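Local coordinates for protein TetR/AcrR family transcriptional regulator (Bradyrhizobium diazoefficiens, PDB 6G8G) that binds genistein and probably acts as a flavonoid-responsive TetR-family transcriptional repressor, at residues E95-F100 / A201-F206. Numbering follows the deposited sequence.
Sequences EALRDF and AGLKFF
L203 meets both L97 and R98, one with each of its methyls. Its CD1 packs against the L97 side chain, 3.9 Å from L97 CD1 and 4.0 Å from L97 CB. With CG anti to the backbone N (chi1 173°), L203 reaches toward helix 93-109. L97, L203 and F206 are all buried, and they form the closely packed apolar part of the contact. F206 adds less: its CE2 lies 4.5 Å from L97 CD1, at the limit of contact.

The other side is partly open to solvent. There R98 runs out extended and then bends at chi3 (-58°). The bend brings the guanidinium across L203, with R98 NH2 3.8 Å from L203 CD2. The same NH2 forms a salt bridge to E200, so the charged end is tied to the opposing helix. No hydrogen bond joins the two segments.

Segments 95-100 and 201-206 run roughly antiparallel (138°), with their axes 10.6 Å apart at closest approach. The contact joins helices 93-109 and 192-210 in the all-helical C-terminal domain. F149 of helix 139-155 touches L97, while F171 of helix 164-176 packs on L97 and L203 and meets F206 edge-to-face. F206 also touches F205 of the second subunit, so helix 192-210 also faces that subunit.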
loop_
_atom_site.group_PDB
_atom_site.type_symbol
_atom_site.label_atom_id
_atom_site.label_comp_id
_atom_site.label_asym_id
_atom_site.label_seq_id
_atom_site.Cartn_x
_atom_site.Cartn_y
_atom_site.Cartn_z
ATOM N N GLU A 95 -6.092 -17.181 18.951
ATOM C CA GLU A 95 -5.005 -16.496 19.647
ATOM C C GLU A 95 -3.745 -16.535 18.842
ATOM O O GLU A 95 -2.933 -15.628 18.901
ATOM C CB GLU A 95 -4.774 -17.078 21.024
ATOM C CG GLU A 95 -5.923 -16.810 21.962
ATOM C CD GLU A 95 -6.884 -18.006 22.124
ATOM O OE1 GLU A 95 -7.168 -18.730 21.137
ATOM O OE2 GLU A 95 -7.335 -18.243 23.267
ATOM N N ALA A 96 -3.572 -17.596 18.081
ATOM C CA ALA A 96 -2.380 -17.727 17.277
ATOM C C ALA A 96 -2.387 -16.710 16.129
ATOM O O ALA A 96 -1.380 -16.026 15.876
ATOM C CB ALA A 96 -2.281 -19.127 16.744
ATOM N N LEU A 97 -3.523 -16.609 15.453
ATOM C CA LEU A 97 -3.662 -15.652 14.392
ATOM C C LEU A 97 -3.603 -14.249 14.949
ATOM O O LEU A 97 -3.020 -13.347 14.340
ATOM C CB LEU A 97 -4.981 -15.870 13.651
ATOM C CG LEU A 97 -5.024 -17.165 12.846
ATOM C CD1 LEU A 97 -6.425 -17.473 12.369
ATOM C CD2 LEU A 97 -4.085 -17.123 11.656
ATOM N N ARG A 98 -4.238 -14.059 16.085
ATOM C CA ARG A 98 -4.352 -12.752 16.653
ATOM C C ARG A 98 -2.956 -12.301 16.958
ATOM O O ARG A 98 -2.584 -11.160 16.687
ATOM C CB ARG A 98 -5.269 -12.784 17.880
ATOM C CG ARG A 98 -5.418 -11.450 18.562
ATOM C CD ARG A 98 -6.408 -11.398 19.732
ATOM N NE ARG A 98 -7.749 -11.803 19.340
ATOM C CZ ARG A 98 -8.342 -12.935 19.688
ATOM N NH1 ARG A 98 -7.722 -13.825 20.477
ATOM N NH2 ARG A 98 -9.571 -13.165 19.248
ATOM N N ASP A 99 -2.131 -13.209 17.454
ATOM C CA ASP A 99 -0.762 -12.840 17.827
ATOM C C ASP A 99 0.096 -12.528 16.569
ATOM O O ASP A 99 0.862 -11.573 16.530
ATOM C CB ASP A 99 -0.149 -13.945 18.690
ATOM C CG ASP A 99 1.284 -13.630 19.132
ATOM O OD1 ASP A 99 1.566 -12.455 19.486
ATOM O OD2 ASP A 99 2.142 -14.546 19.103
ATOM N N PHE A 100 -0.084 -13.319 15.531
ATOM C CA PHE A 100 0.654 -13.102 14.311
ATOM C C PHE A 100 0.264 -11.758 13.712
ATOM O O PHE A 100 1.109 -10.961 13.314
ATOM C CB PHE A 100 0.358 -14.243 13.336
ATOM C CG PHE A 100 1.218 -14.227 12.108
ATOM C CD1 PHE A 100 2.438 -14.883 12.096
ATOM C CD2 PHE A 100 0.825 -13.551 10.975
ATOM C CE1 PHE A 100 3.248 -14.871 10.978
ATOM C CE2 PHE A 100 1.628 -13.548 9.847
ATOM C CZ PHE A 100 2.846 -14.200 9.847
ATOM N N ALA A 201 -11.519 -7.233 13.878
ATOM C CA ALA A 201 -12.406 -7.097 12.729
ATOM C C ALA A 201 -11.977 -7.991 11.560
ATOM O O ALA A 201 -12.811 -8.666 10.957
ATOM C CB ALA A 201 -12.469 -5.645 12.289
ATOM N N GLY A 202 -10.675 -7.979 11.267
ATOM C CA GLY A 202 -10.101 -8.775 10.180
ATOM C C GLY A 202 -10.177 -10.273 10.411
ATOM O O GLY A 202 -10.522 -11.053 9.521
ATOM N N LEU A 203 -9.916 -10.659 11.646
ATOM C CA LEU A 203 -9.959 -12.039 12.042
ATOM C C LEU A 203 -11.367 -12.565 12.049
ATOM O O LEU A 203 -11.616 -13.666 11.612
ATOM C CB LEU A 203 -9.397 -12.142 13.441
ATOM C CG LEU A 203 -9.495 -13.490 14.105
ATOM C CD1 LEU A 203 -8.776 -14.521 13.255
ATOM C CD2 LEU A 203 -8.887 -13.423 15.496
ATOM N N LYS A 204 -12.294 -11.784 12.597
ATOM C CA LYS A 204 -13.681 -12.207 12.694
ATOM C C LYS A 204 -14.138 -12.577 11.301
ATOM O O LYS A 204 -14.793 -13.592 11.087
ATOM C CB LYS A 204 -14.544 -11.080 13.253
ATOM C CG LYS A 204 -15.699 -11.548 14.111
ATOM C CD LYS A 204 -16.393 -10.420 14.869
ATOM C CE LYS A 204 -15.789 -10.413 16.279
ATOM N NZ LYS A 204 -16.376 -9.440 17.229
ATOM N N PHE A 205 -13.765 -11.750 10.345
ATOM C CA PHE A 205 -14.205 -11.912 8.974
ATOM C C PHE A 205 -13.543 -13.108 8.321
ATOM O O PHE A 205 -14.176 -13.906 7.639
ATOM C CB PHE A 205 -13.861 -10.646 8.199
ATOM C CG PHE A 205 -14.502 -10.563 6.841
ATOM C CD1 PHE A 205 -13.940 -11.181 5.754
ATOM C CD2 PHE A 205 -15.672 -9.839 6.658
ATOM C CE1 PHE A 205 -14.539 -11.096 4.511
ATOM C CE2 PHE A 205 -16.270 -9.737 5.412
ATOM C CZ PHE A 205 -15.701 -10.364 4.336
ATOM N N PHE A 206 -12.235 -13.202 8.500
ATOM C CA PHE A 206 -11.489 -14.323 7.988
ATOM C C PHE A 206 -12.076 -15.640 8.455
ATOM O O PHE A 206 -12.179 -16.598 7.674
ATOM C CB PHE A 206 -10.072 -14.244 8.470
ATOM C CG PHE A 206 -9.219 -15.330 7.941
ATOM C CD1 PHE A 206 -8.829 -15.321 6.633
ATOM C CD2 PHE A 206 -8.843 -16.366 8.740
ATOM C CE1 PHE A 206 -8.059 -16.320 6.124
ATOM C CE2 PHE A 206 -8.072 -17.383 8.231
ATOM C CZ PHE A 206 -7.676 -17.356 6.919
#